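Local coordinates for protein aldehyde dehydrogenase (Burkholderia vietnamiensis, PDB 5KF0) that probably catalyses the pyridine-nucleotide-dependent oxidation of aldehydes to carboxylic acids, and is found here with NADPH and magnesium bound, at residues 31-34 with 35-38; 336-339 with 340-344; 421-424 with 425-428. One frame throughout, in Å; residues are numbered along the deposited sequence. Where two conformers were deposited one is given.

How the contacts relate
From the N terminus, contact 1 comes first: it closes the short loop between antiparallel strands 29-32 and 39-43. Some three hundred residues later, contact 2 forms the opening turn of helix 338-353, and contact 3 then turns strand 416-420 into helix 424-433. The three follow one another in series, with none crossing or enclosing another. Contacts 1 and 2 nevertheless touch in space, Lys34 CG lying 3.8 Å from Ile336 CD1, which joins the strand loop to the start of the helix near the bound NADPH. Contact 3 lies apart, its nearest atoms about 27 Å from those of contact 2, at an interface with a second subunit.

Contact 1: residues 31-34 with 35-38; sequences VTDK and FSGK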
loop_
_atom_site.group_PDB
_atom_site.type_symbol
_atom_site.label_atom_id
_atom_site.label_comp_id
_atom_site.label_asym_id
_atom_site.label_seq_id
_atom_site.Cartn_x
_atom_site.Cartn_y
_atom_site.Cartn_z
ATOM N N VAL A 31 -46.064 7.695 -5.885
ATOM C CA VAL A 31 -45.313 6.538 -5.403
ATOM C C VAL A 31 -46.311 5.589 -4.754
ATOM O O VAL A 31 -46.973 5.958 -3.777
ATOM C CB VAL A 31 -44.218 6.951 -4.409
ATOM C CG1 VAL A 31 -43.442 5.721 -3.917
ATOM C CG2 VAL A 31 -43.289 7.997 -5.034
ATOM N N THR A 32 -46.434 4.378 -5.295
ATOM C CA THR A 32 -47.398 3.421 -4.768
ATOM C C THR A 32 -46.783 2.538 -3.692
ATOM O O THR A 32 -45.580 2.257 -3.685
ATOM C CB THR A 32 -47.945 2.514 -5.871
ATOM O OG1 THR A 32 -46.854 1.788 -6.458
ATOM C CG2 THR A 32 -48.682 3.338 -6.928
ATOM N N ASP A 33 -47.638 2.100 -2.775
ATOM C CA ASP A 33 -47.331 0.960 -1.925
ATOM C C ASP A 33 -47.359 -0.290 -2.799
ATOM O O ASP A 33 -48.376 -0.588 -3.428
ATOM C CB ASP A 33 -48.357 0.895 -0.788
ATOM C CG ASP A 33 -48.123 -0.253 0.184
ATOM O OD1 ASP A 33 -47.889 -1.401 -0.248
ATOM O OD2 ASP A 33 -48.232 -0.015 1.406
ATOM N N LYS A 34 -46.229 -0.989 -2.894
ATOM C CA LYS A 34 -46.134 -2.062 -3.874
ATOM C C LYS A 34 -46.901 -3.317 -3.467
ATOM O O LYS A 34 -47.030 -4.241 -4.275
ATOM C CB LYS A 34 -44.663 -2.392 -4.133
ATOM C CG LYS A 34 -43.841 -1.191 -4.622
ATOM C CD LYS A 34 -44.418 -0.605 -5.927
ATOM C CE LYS A 34 -43.579 0.579 -6.450
ATOM N NZ LYS A 34 -43.557 1.721 -5.472
ATOM N N PHE A 35 -47.423 -3.376 -2.244
ATOM C CA PHE A 35 -48.296 -4.474 -1.845
ATOM C C PHE A 35 -49.765 -4.104 -2.001
ATOM O O PHE A 35 -50.542 -4.863 -2.590
ATOM C CB PHE A 35 -48.013 -4.892 -0.391
ATOM C CG PHE A 35 -48.845 -6.054 0.077
ATOM C CD1 PHE A 35 -49.847 -5.879 1.029
ATOM C CD2 PHE A 35 -48.656 -7.320 -0.459
ATOM C CE1 PHE A 35 -50.628 -6.952 1.448
ATOM C CE2 PHE A 35 -49.430 -8.386 -0.049
ATOM C CZ PHE A 35 -50.422 -8.201 0.910
ATOM N N SER A 36 -50.159 -2.934 -1.496
ATOM C CA SER A 36 -51.562 -2.535 -1.572
ATOM C C SER A 36 -51.947 -1.953 -2.924
ATOM O O SER A 36 -53.133 -1.970 -3.284
ATOM C CB SER A 36 -51.880 -1.503 -0.490
ATOM O OG SER A 36 -51.328 -0.243 -0.823
ATOM N N GLY A 37 -50.983 -1.418 -3.665
ATOM C CA GLY A 37 -51.262 -0.738 -4.906
ATOM C C GLY A 37 -51.737 0.688 -4.758
ATOM O O GLY A 37 -51.880 1.379 -5.772
ATOM N N LYS A 38 -51.990 1.157 -3.539
ATOM C CA LYS A 38 -52.484 2.512 -3.337
ATOM C C LYS A 38 -51.349 3.522 -3.438
ATOM O O LYS A 38 -50.180 3.206 -3.195
ATOM C CB LYS A 38 -53.158 2.642 -1.969
ATOM C CG LYS A 38 -54.330 1.720 -1.786
ATOM C CD LYS A 38 -54.821 1.730 -0.342
ATOM C CE LYS A 38 -55.330 3.101 0.082
ATOM N NZ LYS A 38 -55.692 3.127 1.536
#
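Phe35 is the first residue to answer Asp33 across the turn: its backbone N donates to Asp33 OD1 at 2.8 Å, meeting the oxygen nearly along its C-O bond. Ser36 N adds a second bond to the same OD1, 3.0 Å long and almost straight at 169°, but arrives from above the carboxylate plane. One oxygen thus takes two backbone N-H groups from different directions, which should limit the rotation of the carboxylate. The other oxygen, OD2, makes a salt bridge with Lys326. Asp33 reaches the turn because its CG stands anti to the backbone N (chi1 -179°). Ser36 OG packs 3.2 Å from Asp33 CB and also accepts from Lys38 N, an ST turn. Next, Gly37 N donates to Asp33 O at 2.7 Å. Lys38 O then receives Asp33 N at 2.8 Å and lies 3.2 Å from Thr32 CA, a CA-H...O contact. Lys34 bends at chi2 and chi4 to bring NZ to Thr32 O; Glu98 O and Arg189 O also accept from it. The Phe35 N bond closes an Asx turn, extended by those of Ser36 N and Gly37 N, in the beta-hairpin loop between strands 29-32 and 39-43.

Contact 2: residues 336-339 with 340-344; sequences ISES and ESRRL
Ser341 N to Ser337 O, Arg342 N to Glu338 O and Arg343 N to Ser339 O are successive i to i+4 backbone bonds, of 3.1, 2.9 and 3.0 Å, that start helix 338-353, with Ser337 O as the first acceptor. Before them, Ile336 runs alongside Glu340 in the same direction, its CG2 branch 3.8 Å from Glu340 CG. Glu340 bends at chi2 (-58°), and its OE1 is gripped side-on by Arg343: NE and NH2 both reach that single oxygen from the same face of the carboxylate, the NH2 bond measuring 2.8 Å. Arg343 is held further by Ala388 O at NH1 and by a cation-pi contact with Trp347. Arg342 folds back over the preceding turn, one guanidinium face above Glu338 O and Ser339 CA. Glu338 OE1 lies at its edge, in plane, but at 3.6 Å from NH1 the salt bridge is long and probably weak; the planes stand 84° apart. Ser341 OG bonds Gly366 O, before strand 368-375. Ser337, at the N-cap position, packs its OG 3.5 Å from Glu340 CG; one Ser339 conformer places OG 3.0 Å from Ser337 OG, a less certain hydrogen bond. The arrangement is a helix N-terminus with i+3 and i+4 ion pairs.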
loop_
_atom_site.group_PDB
_atom_site.type_symbol
_atom_site.label_atom_id
_atom_site.label_comp_id
_atom_site.label_asym_id
_atom_site.label_seq_id
_atom_site.Cartn_x
_atom_site.Cartn_y
_atom_site.Cartn_z
ATOM N N ILE A 336 -42.075 -6.340 -7.890
ATOM C CA ILE A 336 -42.199 -4.894 -8.008
ATOM C C ILE A 336 -43.393 -4.476 -8.854
ATOM O O ILE A 336 -43.900 -3.362 -8.672
ATOM C CB ILE A 336 -40.882 -4.301 -8.554
ATOM C CG1 ILE A 336 -40.891 -2.769 -8.445
ATOM C CG2 ILE A 336 -40.609 -4.785 -9.995
ATOM C CD1 ILE A 336 -41.050 -2.258 -7.009
ATOM N N SER A 337 -43.876 -5.335 -9.751
ATOM C CA SER A 337 -45.063 -5.017 -10.540
ATOM C C SER A 337 -45.642 -6.293 -11.129
ATOM O O SER A 337 -44.945 -7.304 -11.274
ATOM C CB SER A 337 -44.742 -4.033 -11.663
ATOM O OG SER A 337 -43.904 -4.652 -12.626
ATOM N N GLU A 338 -46.933 -6.224 -11.486
ATOM C CA GLU A 338 -47.560 -7.339 -12.191
ATOM C C GLU A 338 -46.868 -7.623 -13.520
ATOM O O GLU A 338 -46.774 -8.786 -13.930
ATOM C CB GLU A 338 -49.051 -7.066 -12.417
ATOM C CG GLU A 338 -49.861 -7.086 -11.151
ATOM C CD GLU A 338 -51.357 -7.162 -11.417
ATOM O OE1 GLU A 338 -51.752 -7.232 -12.601
ATOM O OE2 GLU A 338 -52.133 -7.155 -10.440
ATOM N N SER A 339 -46.375 -6.586 -14.206
ATOM C CA SER A 339 -45.717 -6.830 -15.485
ATOM C C SER A 339 -44.415 -7.603 -15.298
ATOM O O SER A 339 -44.080 -8.462 -16.124
ATOM C CB SER A 339 -45.476 -5.514 -16.232
ATOM O OG SER A 339 -44.634 -4.637 -15.512
ATOM N N GLU A 340 -43.683 -7.341 -14.215
ATOM C CA GLU A 340 -42.458 -8.097 -13.978
ATOM C C GLU A 340 -42.772 -9.530 -13.570
ATOM O O GLU A 340 -42.053 -10.464 -13.951
ATOM C CB GLU A 340 -41.603 -7.388 -12.927
ATOM C CG GLU A 340 -40.858 -6.186 -13.501
ATOM C CD GLU A 340 -39.950 -6.585 -14.658
ATOM O OE1 GLU A 340 -38.978 -7.321 -14.421
ATOM O OE2 GLU A 340 -40.221 -6.182 -15.808
ATOM N N SER A 341 -43.853 -9.722 -12.812
ATOM C CA SER A 341 -44.294 -11.070 -12.475
ATOM C C SER A 341 -44.689 -11.840 -13.730
ATOM O O SER A 341 -44.336 -13.015 -13.882
ATOM C CB SER A 341 -45.456 -10.993 -11.484
ATOM O OG SER A 341 -45.878 -12.284 -11.112
ATOM N N ARG A 342 -45.401 -11.186 -14.655
ATOM C CA ARG A 342 -45.796 -11.862 -15.888
ATOM C C ARG A 342 -44.595 -12.198 -16.761
ATOM O O ARG A 342 -44.600 -13.241 -17.428
ATOM C CB ARG A 342 -46.786 -11.004 -16.674
ATOM C CG ARG A 342 -48.173 -10.964 -16.072
ATOM C CD ARG A 342 -49.188 -10.397 -17.059
ATOM N NE ARG A 342 -48.890 -9.016 -17.432
ATOM C CZ ARG A 342 -49.256 -7.954 -16.718
ATOM N NH1 ARG A 342 -49.926 -8.114 -15.586
ATOM N NH2 ARG A 342 -48.949 -6.732 -17.133
ATOM N N ARG A 343 -43.568 -11.340 -16.776
ATOM C CA ARG A 343 -42.344 -11.669 -17.503
ATOM C C ARG A 343 -41.755 -12.976 -16.992
ATOM O O ARG A 343 -41.503 -13.911 -17.762
ATOM C CB ARG A 343 -41.314 -10.545 -17.372
ATOM C CG ARG A 343 -39.907 -10.962 -17.852
ATOM C CD ARG A 343 -38.811 -9.954 -17.506
ATOM N NE ARG A 343 -38.765 -9.606 -16.080
ATOM C CZ ARG A 343 -38.220 -10.366 -15.135
ATOM N NH1 ARG A 343 -37.683 -11.535 -15.444
ATOM N NH2 ARG A 343 -38.234 -9.960 -13.868
ATOM N N LEU A 344 -41.540 -13.058 -15.683
ATOM C CA LEU A 344 -40.895 -14.233 -15.105
ATOM C C LEU A 344 -41.780 -15.469 -15.215
ATOM O O LEU A 344 -41.286 -16.561 -15.518
ATOM C CB LEU A 344 -40.530 -13.953 -13.650
ATOM C CG LEU A 344 -39.808 -15.089 -12.931
ATOM C CD1 LEU A 344 -38.552 -15.535 -13.695
ATOM C CD2 LEU A 344 -39.443 -14.574 -11.551
#

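Contact 3: residues 421-424 with 425-428; sequences TDSL and THAQ
An N-cap opens helix 424-433: Ser423 OG accepts from His426 N, three residues on, at 3.1 Å with an N-H...O angle of 164°. The hydroxyl can reach that amide because OG stands anti to the backbone N of its own residue (chi1 170°). The helix ladder begins at the same residue, with Ala427 N donating to Ser423 O at 2.9 Å, and continues with Gln428 N to Leu424 O, also 2.9 Å. The Leu424 side chain crosses that of Gln428 obliquely, CB to NE2 4.1 Å in one Gln428 conformer and so less certain. Just upstream, Thr421 OG1 accepts from Ser423 N at 3.0 Å and 165°, an ST turn that ties the amide of the capping serine, consistent with a role in setting its place. This same OG1 sits at the edge of the His426 ring, near its plane, 3.9 Å from His426 CB, and the two side chains cross at about a right angle. Asp267 OD1 bonds both Thr421 OG1 and His426 ND1, which should fix the rotation of the imidazole; Phe401 stacks on the ring.

The cap is also part of a subunit interface. Ser423 OG and Thr425 OG1 bond OD2 and OD1 of Asp422 of a second subunit, on which Leu424 packs, and Asp422 returns both bonds. Within the chain, the contact is the strand-to-helix junction of a beta-alpha-beta unit: strand 416-420 leads through it into helix 424-433 and on to the adjacent parallel strand 438-441, while Asp267 follows strand 263-266, the other neighbour of 416-420.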
loop_
_atom_site.group_PDB
_atom_site.type_symbol
_atom_site.label_atom_id
_atom_site.label_comp_id
_atom_site.label_asym_id
_atom_site.label_seq_id
_atom_site.Cartn_x
_atom_site.Cartn_y
_atom_site.Cartn_z
ATOM N N THR A 421 -17.652 -25.501 -0.366
ATOM C CA THR A 421 -16.613 -26.526 -0.416
ATOM C C THR A 421 -15.692 -26.320 0.779
ATOM O O THR A 421 -15.547 -25.196 1.273
ATOM C CB THR A 421 -15.789 -26.468 -1.721
ATOM O OG1 THR A 421 -14.887 -27.583 -1.770
ATOM C CG2 THR A 421 -14.966 -25.162 -1.812
ATOM N N ASP A 422 -15.086 -27.410 1.249
ATOM C CA ASP A 422 -13.978 -27.322 2.191
ATOM C C ASP A 422 -12.648 -27.645 1.526
ATOM O O ASP A 422 -11.622 -27.685 2.210
ATOM C CB ASP A 422 -14.203 -28.249 3.394
ATOM C CG ASP A 422 -13.234 -27.956 4.559
ATOM O OD1 ASP A 422 -13.129 -26.783 4.955
ATOM O OD2 ASP A 422 -12.590 -28.890 5.055
ATOM N N SER A 423 -12.634 -27.853 0.209
ATOM C CA SER A 423 -11.417 -28.252 -0.493
ATOM C C SER A 423 -10.625 -27.022 -0.912
ATOM O O SER A 423 -11.107 -26.202 -1.699
ATOM C CB SER A 423 -11.756 -29.102 -1.721
ATOM O OG SER A 423 -10.617 -29.296 -2.541
ATOM N N LEU A 424 -9.400 -26.906 -0.393
ATOM C CA LEU A 424 -8.509 -25.844 -0.846
ATOM C C LEU A 424 -8.325 -25.909 -2.351
ATOM O O LEU A 424 -8.390 -24.886 -3.043
ATOM C CB LEU A 424 -7.150 -25.986 -0.166
ATOM C CG LEU A 424 -6.902 -25.389 1.204
ATOM C CD1 LEU A 424 -5.689 -26.085 1.810
ATOM C CD2 LEU A 424 -6.649 -23.898 1.046
ATOM N N THR A 425 -8.075 -27.116 -2.866
ATOM C CA THR A 425 -7.877 -27.301 -4.302
ATOM C C THR A 425 -9.067 -26.767 -5.091
ATOM O O THR A 425 -8.902 -26.033 -6.069
ATOM C CB THR A 425 -7.643 -28.778 -4.608
ATOM O OG1 THR A 425 -6.498 -29.247 -3.881
ATOM C CG2 THR A 425 -7.392 -28.985 -6.103
ATOM N N HIS A 426 -10.283 -27.108 -4.670
ATOM C CA HIS A 426 -11.438 -26.626 -5.420
ATOM C C HIS A 426 -11.655 -25.129 -5.240
ATOM O O HIS A 426 -12.064 -24.445 -6.187
ATOM C CB HIS A 426 -12.685 -27.411 -5.024
ATOM C CG HIS A 426 -12.735 -28.775 -5.635
ATOM N ND1 HIS A 426 -13.739 -29.680 -5.366
ATOM C CD2 HIS A 426 -11.902 -29.386 -6.512
ATOM C CE1 HIS A 426 -13.519 -30.793 -6.045
ATOM N NE2 HIS A 426 -12.408 -30.642 -6.747
ATOM N N ALA A 427 -11.426 -24.596 -4.036
ATOM C CA ALA A 427 -11.588 -23.155 -3.851
ATOM C C ALA A 427 -10.611 -22.381 -4.727
ATOM O O ALA A 427 -10.986 -21.389 -5.365
ATOM C CB ALA A 427 -11.417 -22.784 -2.375
ATOM N N GLN A 428 -9.360 -22.841 -4.796
ATOM C CA GLN A 428 -8.349 -22.206 -5.648
ATOM C C GLN A 428 -8.726 -22.304 -7.120
ATOM O O GLN A 428 -8.566 -21.346 -7.892
ATOM C CB GLN A 428 -6.990 -22.882 -5.441
ATOM C CG GLN A 428 -6.411 -22.810 -4.041
ATOM C CD GLN A 428 -5.424 -23.940 -3.764
ATOM O OE1 GLN A 428 -5.316 -24.904 -4.531
ATOM N NE2 GLN A 428 -4.698 -23.822 -2.666
#